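Local coordinates for DNA-binding protein reb1 (Schizosaccharomyces pombe, PDB 5EYB), which binds specific DNA sites in rRNA-gene and RNA polymerase II-transcribed control regions and takes part in terminating RNA polymerase I transcription, at residues E17-L22 and Y88-S93; Q128-K133 and Y165-D170; E180-N185 and R198-M203. All blocks are in the same frame, centred on the assembly; numbering follows the deposited sequence.

Contact 1 of 3, residues E17-L22 and Y88-S93; sequences EHWDYL and YSRKNS
Trp-19 lies under the side chain of Arg-90, joining helix 16-32 of the all-helical first Myb-associated domain to the loop between helices 69-79 and 101-116. This is a CH-pi contact: Arg-90 CB stands over one face of the indole, 3.8 Å from the centroid of the five-membered ring of Trp-19. With CG anti to the backbone N (chi1 171°) and an extended chain beyond it, Arg-90 runs along the ring, and its CD comes within 3.9 Å of Trp-19 CG. The two side chains run antiparallel over one another, ring and guanidinium planes 26° apart, which suits a broad aromatic surface paired with a long aliphatic stem. At the edge of the indole, in its plane, the backbone O of Tyr-88 lies 3.3 Å from Trp-19 CZ2, facing the slightly positive rim hydrogens.

Further out, Trp-14 meets Trp-19 edge-to-face and His-75 also meets its ring, while Leu-79 and Val-101 add aliphatic contacts. Nearer the surface, the charged end of Arg-90 reaches Asp-20, the residue after Trp-19 on the helix, its plane tilted 65° from the carboxylate. The resulting salt bridge is long, with Arg-90 NH1 3.7 Å from Asp-20 OD1.

Contact 2 of 3, residues Q128-K133 and Y165-D170; sequences QIWAGK and YNPFED. With nucleotides of chain B.
Trp-130 and Phe-168 meet edge to face, with the phenyl edge directed at the six-membered part of the indole and the planes 84° apart. Phe-168 CE2 makes the approach, coming over the indole toward its rim, 3.9 Å from Trp-130 CE3. Pro-167 also crosses the tryptophan at about a right angle, its CD 3.5 Å from Trp-130 CD1, and its CG rests on the face of the Phe-168 ring; a rigid proline suits a loop that must offer two apolar side chains to one indole. Asn-166 runs beside Trp-130 in the same direction and touches NE1 through CB, while its amide turns away, ND2 making a weak bond to Arg-163 O.

The indole N-H points toward the end of helix 154-164. There its main acceptor is Arg-162 O; Tyr-165 O, in the ring plane 3.1 Å from Trp-130 NE1, takes a second, weak bond, bent to 129°. Were Trp-130 an alanine, the Phe-168 edge would probably lose its aromatic face and both carbonyls this donor.

In the loop after helix 122-129, Lys-133 runs alongside the deoxyribose of DG8 of chain B, its NZ 3.3 Å from C4' of that nucleotide. This contact between the second Myb-associated domain and the start of the first Myb repeat is mainly aromatic and apolar, and one indole N-H helps satisfy carbonyls at a helix end, where no further turn supplies backbone donors.

Contact 3 of 3, residues E180-N185 and R198-M203; sequences EELRKN and RKMARM
The flat amide of Asn-185 meets residues 198-203 through both of its polar atoms: ND2 lies 3.7 Å from Met-200 CG, and OD1 approaches the aliphatic part of Lys-199. A second flat group, the Arg-183 guanidinium, receives the Glu-180 carboxylate at its edge, in plane, one turn away on the same helix, although the exact length of this pairing is doubtful. Both belong to the first Myb repeat, a three-helix unit in which helix 176-189 packs against helices 193-199 and 204-215, the predicted helix-turn-helix.

Met-200 carries most of the contact. With CG anti to the carbonyl carbon (chi1 -55°), its chain reaches toward helix 176-189 and then bends at the thioether (chi3 60°), which lays the methyl along that helix instead of driving it straight in. Met-200 SD sits 3.7 Å from Leu-182 CA, and the two side chains cross at about a right angle. The methyl CE touches Glu-181 CB at 4.0 Å. A flexible, polarisable methionine suits this place because it can follow the uneven surface of a helix and also reach Trp-174 and Glu-178.

Leu-182 is buried between the helices, bearing on Ile-196 and Arg-210 as well. Glu-181 lends only its aliphatic base to Met-200; its carboxylate makes a long salt bridge with Lys-184.

At Ala-201, with its positive phi, the chain leaves helical geometry. Next comes Arg-202, held by a salt bridge to Glu-178 and a cation-pi contact with Trp-174, two neighbours of Met-200. On the exposed flank, Lys-199 uses its stem and not its ammonium group: its CD is 4.0 Å from Asn-185 OD1.

In the fold
Contacts 2 and 3 adjoin, their centres 16 Å apart: contact 2 joins the second Myb-associated domain to the first Myb repeat, and contact 3 lies inside that repeat. The carbonyl O of Trp-130 probably accepts a hydrogen bond from Arg-198 NH2 at 2.6 Å, and Phe-168 packs against Arg-202 O and Met-203, so the turn ending contact 3 abuts the loop of contact 2. Contact 1 lies apart, in the first Myb-associated domain and the loop after it, its centre 27 Å from that of contact 2 and 35 Å from that of contact 3. Contact 2 touches DG8 of chain B, while the nearest atoms of contacts 1 and 3 are about 4 and 5 Å from the nucleic acid.

Contact 1 of 3, residues E17-L22 and Y88-S93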
loop_
_atom_site.group_PDB
_atom_site.type_symbol
_atom_site.label_atom_id
_atom_site.label_comp_id
_atom_site.label_asym_id
_atom_site.label_seq_id
_atom_site.Cartn_x
_atom_site.Cartn_y
_atom_site.Cartn_z
ATOM N N GLU A 17 -6.314 -20.476 -9.788
ATOM C CA GLU A 17 -5.425 -21.339 -10.553
ATOM C C GLU A 17 -4.077 -21.476 -9.856
ATOM O O GLU A 17 -3.504 -22.565 -9.799
ATOM C CB GLU A 17 -5.235 -20.797 -11.971
ATOM N N HIS A 18 -3.584 -20.365 -9.318
ATOM C CA HIS A 18 -2.297 -20.341 -8.635
ATOM C C HIS A 18 -2.300 -21.204 -7.380
ATOM O O HIS A 18 -1.288 -21.814 -7.037
ATOM C CB HIS A 18 -1.913 -18.905 -8.286
ATOM C CG HIS A 18 -1.619 -18.060 -9.482
ATOM N ND1 HIS A 18 -1.880 -16.708 -9.525
ATOM C CD2 HIS A 18 -1.088 -18.378 -10.687
ATOM C CE1 HIS A 18 -1.522 -16.229 -10.703
ATOM N NE2 HIS A 18 -1.038 -17.223 -11.427
ATOM N N TRP A 19 -3.437 -21.251 -6.695
ATOM C CA TRP A 19 -3.571 -22.114 -5.529
ATOM C C TRP A 19 -3.611 -23.576 -5.952
ATOM O O TRP A 19 -3.005 -24.435 -5.312
ATOM C CB TRP A 19 -4.827 -21.764 -4.728
ATOM C CG TRP A 19 -4.686 -20.543 -3.876
ATOM C CD1 TRP A 19 -5.314 -19.346 -4.049
ATOM C CD2 TRP A 19 -3.862 -20.400 -2.712
ATOM N NE1 TRP A 19 -4.936 -18.466 -3.063
ATOM C CE2 TRP A 19 -4.044 -19.089 -2.231
ATOM C CE3 TRP A 19 -2.989 -21.254 -2.030
ATOM C CZ2 TRP A 19 -3.386 -18.611 -1.100
ATOM C CZ3 TRP A 19 -2.336 -20.777 -0.906
ATOM C CH2 TRP A 19 -2.539 -19.467 -0.453
ATOM N N ASP A 20 -4.333 -23.851 -7.034
ATOM C CA ASP A 20 -4.451 -25.211 -7.544
ATOM C C ASP A 20 -3.104 -25.728 -8.028
ATOM O O ASP A 20 -2.794 -26.908 -7.869
ATOM C CB ASP A 20 -5.480 -25.278 -8.675
ATOM C CG ASP A 20 -6.905 -25.150 -8.173
ATOM O OD1 ASP A 20 -7.154 -25.498 -7.000
ATOM O OD2 ASP A 20 -7.775 -24.705 -8.952
ATOM N N TYR A 21 -2.304 -24.842 -8.612
ATOM C CA TYR A 21 -0.970 -25.214 -9.065
ATOM C C TYR A 21 -0.074 -25.564 -7.881
ATOM O O TYR A 21 0.643 -26.564 -7.905
ATOM C CB TYR A 21 -0.340 -24.086 -9.884
ATOM C CG TYR A 21 1.095 -24.362 -10.272
ATOM C CD1 TYR A 21 1.398 -25.264 -11.282
ATOM C CD2 TYR A 21 2.147 -23.724 -9.625
ATOM C CE1 TYR A 21 2.707 -25.525 -11.638
ATOM C CE2 TYR A 21 3.460 -23.977 -9.976
ATOM C CZ TYR A 21 3.734 -24.878 -10.983
ATOM O OH TYR A 21 5.037 -25.138 -11.337
ATOM N N LEU A 22 -0.128 -24.734 -6.846
ATOM C CA LEU A 22 0.681 -24.939 -5.653
ATOM C C LEU A 22 0.343 -26.264 -4.983
ATOM O O LEU A 22 1.231 -27.050 -4.663
ATOM C CB LEU A 22 0.478 -23.789 -4.667
ATOM C CG LEU A 22 1.506 -23.699 -3.540
ATOM C CD1 LEU A 22 2.886 -23.437 -4.123
ATOM C CD2 LEU A 22 1.124 -22.614 -2.546
ATOM N N TYR A 88 -2.410 -14.440 4.283
ATOM C CA TYR A 88 -2.041 -14.821 2.924
ATOM C C TYR A 88 -2.721 -16.125 2.512
ATOM O O TYR A 88 -2.480 -16.647 1.422
ATOM C CB TYR A 88 -0.518 -14.945 2.803
ATOM C CG TYR A 88 0.222 -13.728 3.314
ATOM C CD1 TYR A 88 0.158 -12.517 2.637
ATOM C CD2 TYR A 88 0.982 -13.789 4.473
ATOM C CE1 TYR A 88 0.827 -11.401 3.101
ATOM C CE2 TYR A 88 1.658 -12.677 4.945
ATOM C CZ TYR A 88 1.575 -11.486 4.255
ATOM O OH TYR A 88 2.245 -10.378 4.720
ATOM N N SER A 89 -3.581 -16.634 3.390
ATOM C CA SER A 89 -4.283 -17.892 3.158
ATOM C C SER A 89 -5.335 -17.776 2.065
ATOM O O SER A 89 -5.765 -16.680 1.709
ATOM C CB SER A 89 -4.941 -18.376 4.448
ATOM O OG SER A 89 -5.892 -17.431 4.909
ATOM N N ARG A 90 -5.758 -18.922 1.545
ATOM C CA ARG A 90 -6.758 -18.966 0.488
ATOM C C ARG A 90 -8.150 -18.606 1.003
ATOM O O ARG A 90 -8.584 -19.095 2.047
ATOM C CB ARG A 90 -6.777 -20.354 -0.154
ATOM C CG ARG A 90 -7.916 -20.585 -1.119
ATOM C CD ARG A 90 -7.752 -21.910 -1.829
ATOM N NE ARG A 90 -8.855 -22.174 -2.746
ATOM C CZ ARG A 90 -8.869 -23.169 -3.626
ATOM N NH1 ARG A 90 -7.832 -23.993 -3.712
ATOM N NH2 ARG A 90 -9.916 -23.337 -4.423
ATOM N N LYS A 91 -8.838 -17.742 0.264
ATOM C CA LYS A 91 -10.205 -17.355 0.588
ATOM C C LYS A 91 -11.143 -17.709 -0.563
ATOM O O LYS A 91 -10.913 -17.308 -1.703
ATOM C CB LYS A 91 -10.283 -15.858 0.895
ATOM C CG LYS A 91 -9.751 -15.461 2.263
ATOM C CD LYS A 91 -10.824 -15.615 3.329
ATOM C CE LYS A 91 -12.051 -14.779 2.994
ATOM N NZ LYS A 91 -13.137 -14.939 3.998
ATOM N N ASN A 92 -12.195 -18.464 -0.265
ATOM C CA ASN A 92 -13.152 -18.876 -1.284
ATOM C C ASN A 92 -14.163 -17.780 -1.611
ATOM O O ASN A 92 -14.412 -17.488 -2.780
ATOM C CB ASN A 92 -13.892 -20.145 -0.848
ATOM C CG ASN A 92 -13.054 -21.400 -1.017
ATOM O OD1 ASN A 92 -11.825 -21.345 -1.038
ATOM N ND2 ASN A 92 -13.722 -22.541 -1.142
ATOM N N SER A 93 -14.740 -17.172 -0.578
ATOM C CA SER A 93 -15.778 -16.168 -0.778
ATOM C C SER A 93 -15.737 -15.059 0.274
ATOM O O SER A 93 -15.223 -15.254 1.373
ATOM C CB SER A 93 -17.156 -16.833 -0.777
ATOM O OG SER A 93 -18.180 -15.881 -0.995
#

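Contact 2 of 3, residues Q128-K133 and Y165-D170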
loop_
_atom_site.group_PDB
_atom_site.type_symbol
_atom_site.label_atom_id
_atom_site.label_comp_id
_atom_site.label_asym_id
_atom_site.label_seq_id
_atom_site.Cartn_x
_atom_site.Cartn_y
_atom_site.Cartn_z
ATOM N N GLN A 128 -18.332 -4.151 -25.141
ATOM C CA GLN A 128 -19.754 -3.960 -24.888
ATOM C C GLN A 128 -20.011 -3.570 -23.434
ATOM O O GLN A 128 -20.930 -2.806 -23.144
ATOM C CB GLN A 128 -20.535 -5.223 -25.246
ATOM C CG GLN A 128 -20.625 -5.479 -26.740
ATOM C CD GLN A 128 -21.317 -4.350 -27.479
ATOM O OE1 GLN A 128 -22.452 -3.992 -27.167
ATOM N NE2 GLN A 128 -20.630 -3.778 -28.461
ATOM N N ILE A 129 -19.198 -4.098 -22.524
ATOM C CA ILE A 129 -19.276 -3.705 -21.122
ATOM C C ILE A 129 -18.976 -2.216 -20.998
ATOM O O ILE A 129 -19.663 -1.487 -20.280
ATOM C CB ILE A 129 -18.288 -4.504 -20.244
ATOM C CG1 ILE A 129 -18.691 -5.978 -20.167
ATOM C CG2 ILE A 129 -18.220 -3.920 -18.848
ATOM C CD1 ILE A 129 -19.920 -6.237 -19.337
ATOM N N TRP A 130 -17.955 -1.772 -21.724
ATOM C CA TRP A 130 -17.475 -0.397 -21.636
ATOM C C TRP A 130 -18.011 0.515 -22.742
ATOM O O TRP A 130 -17.490 1.607 -22.955
ATOM C CB TRP A 130 -15.945 -0.382 -21.661
ATOM C CG TRP A 130 -15.324 -0.831 -20.384
ATOM C CD1 TRP A 130 -15.038 -2.114 -20.015
ATOM C CD2 TRP A 130 -14.908 0.002 -19.297
ATOM N NE1 TRP A 130 -14.470 -2.129 -18.763
ATOM C CE2 TRP A 130 -14.381 -0.842 -18.302
ATOM C CE3 TRP A 130 -14.934 1.380 -19.070
ATOM C CZ2 TRP A 130 -13.882 -0.352 -17.098
ATOM C CZ3 TRP A 130 -14.439 1.864 -17.877
ATOM C CH2 TRP A 130 -13.920 1.000 -16.904
ATOM N N ALA A 131 -19.056 0.076 -23.434
ATOM C CA ALA A 131 -19.607 0.848 -24.546
ATOM C C ALA A 131 -20.536 1.967 -24.082
ATOM O O ALA A 131 -21.662 2.080 -24.565
ATOM C CB ALA A 131 -20.344 -0.072 -25.507
ATOM N N GLY A 132 -20.063 2.794 -23.152
ATOM C CA GLY A 132 -20.859 3.892 -22.629
ATOM C C GLY A 132 -22.126 3.417 -21.943
ATOM O O GLY A 132 -22.172 3.290 -20.720
ATOM N N LYS A 133 -23.161 3.155 -22.736
ATOM C CA LYS A 133 -24.404 2.588 -22.226
ATOM C C LYS A 133 -24.560 1.151 -22.716
ATOM O O LYS A 133 -24.843 0.918 -23.890
ATOM C CB LYS A 133 -25.610 3.430 -22.655
ATOM C CG LYS A 133 -25.538 4.894 -22.240
ATOM C CD LYS A 133 -25.489 5.060 -20.726
ATOM C CE LYS A 133 -25.351 6.530 -20.341
ATOM N NZ LYS A 133 -25.358 6.746 -18.866
ATOM N N TYR A 165 -12.645 -7.026 -16.851
ATOM C CA TYR A 165 -12.899 -7.188 -18.279
ATOM C C TYR A 165 -12.990 -5.835 -18.966
ATOM O O TYR A 165 -14.053 -5.222 -19.022
ATOM C CB TYR A 165 -14.179 -7.991 -18.512
ATOM C CG TYR A 165 -14.120 -9.387 -17.939
ATOM C CD1 TYR A 165 -14.499 -9.636 -16.627
ATOM C CD2 TYR A 165 -13.673 -10.454 -18.706
ATOM C CE1 TYR A 165 -14.437 -10.910 -16.095
ATOM C CE2 TYR A 165 -13.610 -11.732 -18.185
ATOM C CZ TYR A 165 -13.992 -11.954 -16.878
ATOM O OH TYR A 165 -13.932 -13.225 -16.355
ATOM N N ASN A 166 -11.857 -5.378 -19.487
ATOM C CA ASN A 166 -11.769 -4.081 -20.134
ATOM C C ASN A 166 -11.070 -4.201 -21.481
ATOM O O ASN A 166 -10.292 -5.130 -21.691
ATOM C CB ASN A 166 -11.033 -3.089 -19.229
ATOM C CG ASN A 166 -9.630 -3.542 -18.892
ATOM O OD1 ASN A 166 -8.670 -3.203 -19.586
ATOM N ND2 ASN A 166 -9.501 -4.317 -17.821
ATOM N N PRO A 167 -11.357 -3.268 -22.404
ATOM C CA PRO A 167 -10.742 -3.270 -23.735
ATOM C C PRO A 167 -9.390 -2.561 -23.766
ATOM O O PRO A 167 -8.686 -2.618 -24.774
ATOM C CB PRO A 167 -11.766 -2.517 -24.582
ATOM C CG PRO A 167 -12.348 -1.532 -23.628
ATOM C CD PRO A 167 -12.399 -2.231 -22.290
ATOM N N PHE A 168 -9.041 -1.899 -22.669
ATOM C CA PHE A 168 -7.796 -1.148 -22.589
ATOM C C PHE A 168 -6.619 -2.079 -22.326
ATOM O O PHE A 168 -6.803 -3.225 -21.919
ATOM C CB PHE A 168 -7.888 -0.082 -21.497
ATOM C CG PHE A 168 -9.179 0.691 -21.515
ATOM C CD1 PHE A 168 -9.363 1.742 -22.398
ATOM C CD2 PHE A 168 -10.213 0.363 -20.650
ATOM C CE1 PHE A 168 -10.551 2.456 -22.420
ATOM C CE2 PHE A 168 -11.404 1.073 -20.667
ATOM C CZ PHE A 168 -11.573 2.121 -21.552
ATOM N N GLU A 169 -5.410 -1.582 -22.564
ATOM C CA GLU A 169 -4.201 -2.371 -22.349
ATOM C C GLU A 169 -3.688 -2.194 -20.925
ATOM O O GLU A 169 -3.102 -1.165 -20.591
ATOM C CB GLU A 169 -3.115 -1.980 -23.355
ATOM N N ASP A 170 -3.912 -3.206 -20.092
ATOM C CA ASP A 170 -3.557 -3.131 -18.678
ATOM C C ASP A 170 -2.075 -3.407 -18.443
ATOM O O ASP A 170 -1.592 -4.514 -18.683
ATOM C CB ASP A 170 -4.407 -4.110 -17.864
ATOM P P DG B 8 -23.525 0.799 -18.050
ATOM O OP1 DG B 8 -23.612 0.873 -19.525
ATOM O OP2 DG B 8 -22.638 -0.198 -17.413
ATOM O "O5'" DG B 8 -23.118 2.239 -17.497
ATOM C "C5'" DG B 8 -23.884 3.368 -17.868
ATOM C "C4'" DG B 8 -23.131 4.662 -17.604
ATOM O "O4'" DG B 8 -23.469 5.174 -16.291
ATOM C "C3'" DG B 8 -21.609 4.571 -17.651
ATOM O "O3'" DG B 8 -21.097 5.753 -18.256
ATOM C "C2'" DG B 8 -21.223 4.470 -16.173
ATOM C "C1'" DG B 8 -22.304 5.310 -15.501
ATOM N N9 DG B 8 -22.640 4.875 -14.147
ATOM C C8 DG B 8 -22.914 3.593 -13.735
ATOM N N7 DG B 8 -23.208 3.506 -12.468
ATOM C C5 DG B 8 -23.133 4.816 -12.010
ATOM C C6 DG B 8 -23.352 5.344 -10.713
ATOM O O6 DG B 8 -23.665 4.740 -9.680
ATOM N N1 DG B 8 -23.174 6.721 -10.681
ATOM C C2 DG B 8 -22.827 7.494 -11.761
ATOM N N2 DG B 8 -22.701 8.808 -11.529
ATOM N N3 DG B 8 -22.619 7.014 -12.982
ATOM C C4 DG B 8 -22.790 5.671 -13.032
#

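Contact 3 of 3, residues E180-N185 and R198-M203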
loop_
_atom_site.group_PDB
_atom_site.type_symbol
_atom_site.label_atom_id
_atom_site.label_comp_id
_atom_site.label_asym_id
_atom_site.label_seq_id
_atom_site.Cartn_x
_atom_site.Cartn_y
_atom_site.Cartn_z
ATOM N N GLU A 180 3.345 12.611 -19.646
ATOM C CA GLU A 180 3.176 13.964 -20.153
ATOM C C GLU A 180 1.889 14.094 -20.959
ATOM O O GLU A 180 1.166 15.087 -20.838
ATOM C CB GLU A 180 4.380 14.361 -21.011
ATOM C CG GLU A 180 4.365 15.805 -21.483
ATOM C CD GLU A 180 4.537 16.800 -20.349
ATOM O OE1 GLU A 180 4.940 16.387 -19.241
ATOM O OE2 GLU A 180 4.272 18.000 -20.571
ATOM N N GLU A 181 1.612 13.086 -21.781
ATOM C CA GLU A 181 0.404 13.072 -22.595
ATOM C C GLU A 181 -0.830 13.106 -21.706
ATOM O O GLU A 181 -1.831 13.740 -22.033
ATOM C CB GLU A 181 0.373 11.835 -23.492
ATOM C CG GLU A 181 -0.780 11.824 -24.480
ATOM C CD GLU A 181 -0.593 12.827 -25.605
ATOM O OE1 GLU A 181 0.543 13.317 -25.786
ATOM O OE2 GLU A 181 -1.580 13.125 -26.312
ATOM N N LEU A 182 -0.743 12.416 -20.574
ATOM C CA LEU A 182 -1.820 12.418 -19.601
ATOM C C LEU A 182 -2.023 13.813 -19.029
ATOM O O LEU A 182 -3.151 14.300 -18.948
ATOM C CB LEU A 182 -1.532 11.428 -18.475
ATOM C CG LEU A 182 -2.534 11.472 -17.320
ATOM C CD1 LEU A 182 -3.896 10.978 -17.776
ATOM C CD2 LEU A 182 -2.029 10.673 -16.132
ATOM N N ARG A 183 -0.922 14.447 -18.637
ATOM C CA ARG A 183 -0.956 15.796 -18.077
ATOM C C ARG A 183 -1.666 16.777 -19.002
ATOM O O ARG A 183 -2.558 17.507 -18.579
ATOM C CB ARG A 183 0.463 16.296 -17.798
ATOM C CG ARG A 183 0.520 17.640 -17.090
ATOM C CD ARG A 183 1.936 18.192 -17.053
ATOM N NE ARG A 183 2.442 18.478 -18.394
ATOM C CZ ARG A 183 2.124 19.559 -19.102
ATOM N NH1 ARG A 183 1.292 20.466 -18.603
ATOM N NH2 ARG A 183 2.632 19.733 -20.313
ATOM N N LYS A 184 -1.262 16.778 -20.269
ATOM C CA LYS A 184 -1.827 17.686 -21.259
ATOM C C LYS A 184 -3.309 17.424 -21.495
ATOM O O LYS A 184 -4.075 18.350 -21.764
ATOM C CB LYS A 184 -1.052 17.580 -22.575
ATOM C CG LYS A 184 0.345 18.170 -22.499
ATOM C CD LYS A 184 1.074 18.092 -23.826
ATOM C CE LYS A 184 1.474 16.667 -24.167
ATOM N NZ LYS A 184 2.493 16.639 -25.255
ATOM N N ASN A 185 -3.710 16.162 -21.396
ATOM C CA ASN A 185 -5.118 15.807 -21.525
ATOM C C ASN A 185 -5.939 16.350 -20.361
ATOM O O ASN A 185 -7.074 16.797 -20.543
ATOM C CB ASN A 185 -5.280 14.292 -21.625
ATOM C CG ASN A 185 -5.233 13.796 -23.056
ATOM O OD1 ASN A 185 -5.879 14.359 -23.939
ATOM N ND2 ASN A 185 -4.466 12.741 -23.294
ATOM N N ARG A 198 -9.997 6.758 -23.036
ATOM C CA ARG A 198 -10.212 6.251 -24.387
ATOM C C ARG A 198 -9.221 6.849 -25.373
ATOM O O ARG A 198 -8.846 6.206 -26.349
ATOM C CB ARG A 198 -11.640 6.537 -24.849
ATOM C CG ARG A 198 -12.699 5.812 -24.040
ATOM C CD ARG A 198 -14.092 6.045 -24.595
ATOM N NE ARG A 198 -15.113 5.561 -23.672
ATOM C CZ ARG A 198 -15.554 4.309 -23.633
ATOM N NH1 ARG A 198 -15.070 3.402 -24.474
ATOM N NH2 ARG A 198 -16.484 3.960 -22.751
ATOM N N LYS A 199 -8.800 8.083 -25.117
ATOM C CA LYS A 199 -7.830 8.745 -25.980
ATOM C C LYS A 199 -6.448 8.103 -25.841
ATOM O O LYS A 199 -5.696 8.018 -26.811
ATOM C CB LYS A 199 -7.761 10.245 -25.662
ATOM C CG LYS A 199 -8.947 11.053 -26.186
ATOM C CD LYS A 199 -8.969 12.464 -25.611
ATOM C CE LYS A 199 -9.202 13.515 -26.693
ATOM N NZ LYS A 199 -10.428 13.257 -27.499
ATOM N N MET A 200 -6.126 7.640 -24.636
ATOM C CA MET A 200 -4.817 7.048 -24.379
ATOM C C MET A 200 -4.855 5.522 -24.374
ATOM O O MET A 200 -3.842 4.881 -24.098
ATOM C CB MET A 200 -4.258 7.556 -23.048
ATOM C CG MET A 200 -4.191 9.069 -22.951
ATOM S SD MET A 200 -3.355 9.657 -21.468
ATOM C CE MET A 200 -1.739 8.924 -21.678
ATOM N N ALA A 201 -6.017 4.955 -24.701
ATOM C CA ALA A 201 -6.239 3.508 -24.649
ATOM C C ALA A 201 -5.909 2.976 -23.260
ATOM O O ALA A 201 -5.264 1.939 -23.108
ATOM C CB ALA A 201 -5.417 2.788 -25.707
ATOM N N ARG A 202 -6.358 3.708 -22.249
ATOM C CA ARG A 202 -6.054 3.383 -20.866
ATOM C C ARG A 202 -7.326 3.269 -20.030
ATOM O O ARG A 202 -8.300 3.978 -20.267
ATOM C CB ARG A 202 -5.129 4.445 -20.268
ATOM C CG ARG A 202 -3.699 4.403 -20.773
ATOM C CD ARG A 202 -2.934 3.276 -20.117
ATOM N NE ARG A 202 -1.496 3.504 -20.144
ATOM C CZ ARG A 202 -0.622 2.815 -19.418
ATOM N NH1 ARG A 202 -1.046 1.856 -18.606
ATOM N NH2 ARG A 202 0.674 3.086 -19.502
ATOM N N MET A 203 -7.318 2.371 -19.054
ATOM C CA MET A 203 -8.446 2.252 -18.144
ATOM C C MET A 203 -8.582 3.536 -17.337
ATOM O O MET A 203 -7.647 3.936 -16.649
ATOM C CB MET A 203 -8.273 1.054 -17.219
ATOM C CG MET A 203 -9.528 0.698 -16.446
ATOM S SD MET A 203 -9.200 -0.514 -15.162
ATOM C CE MET A 203 -8.324 -1.754 -16.108
#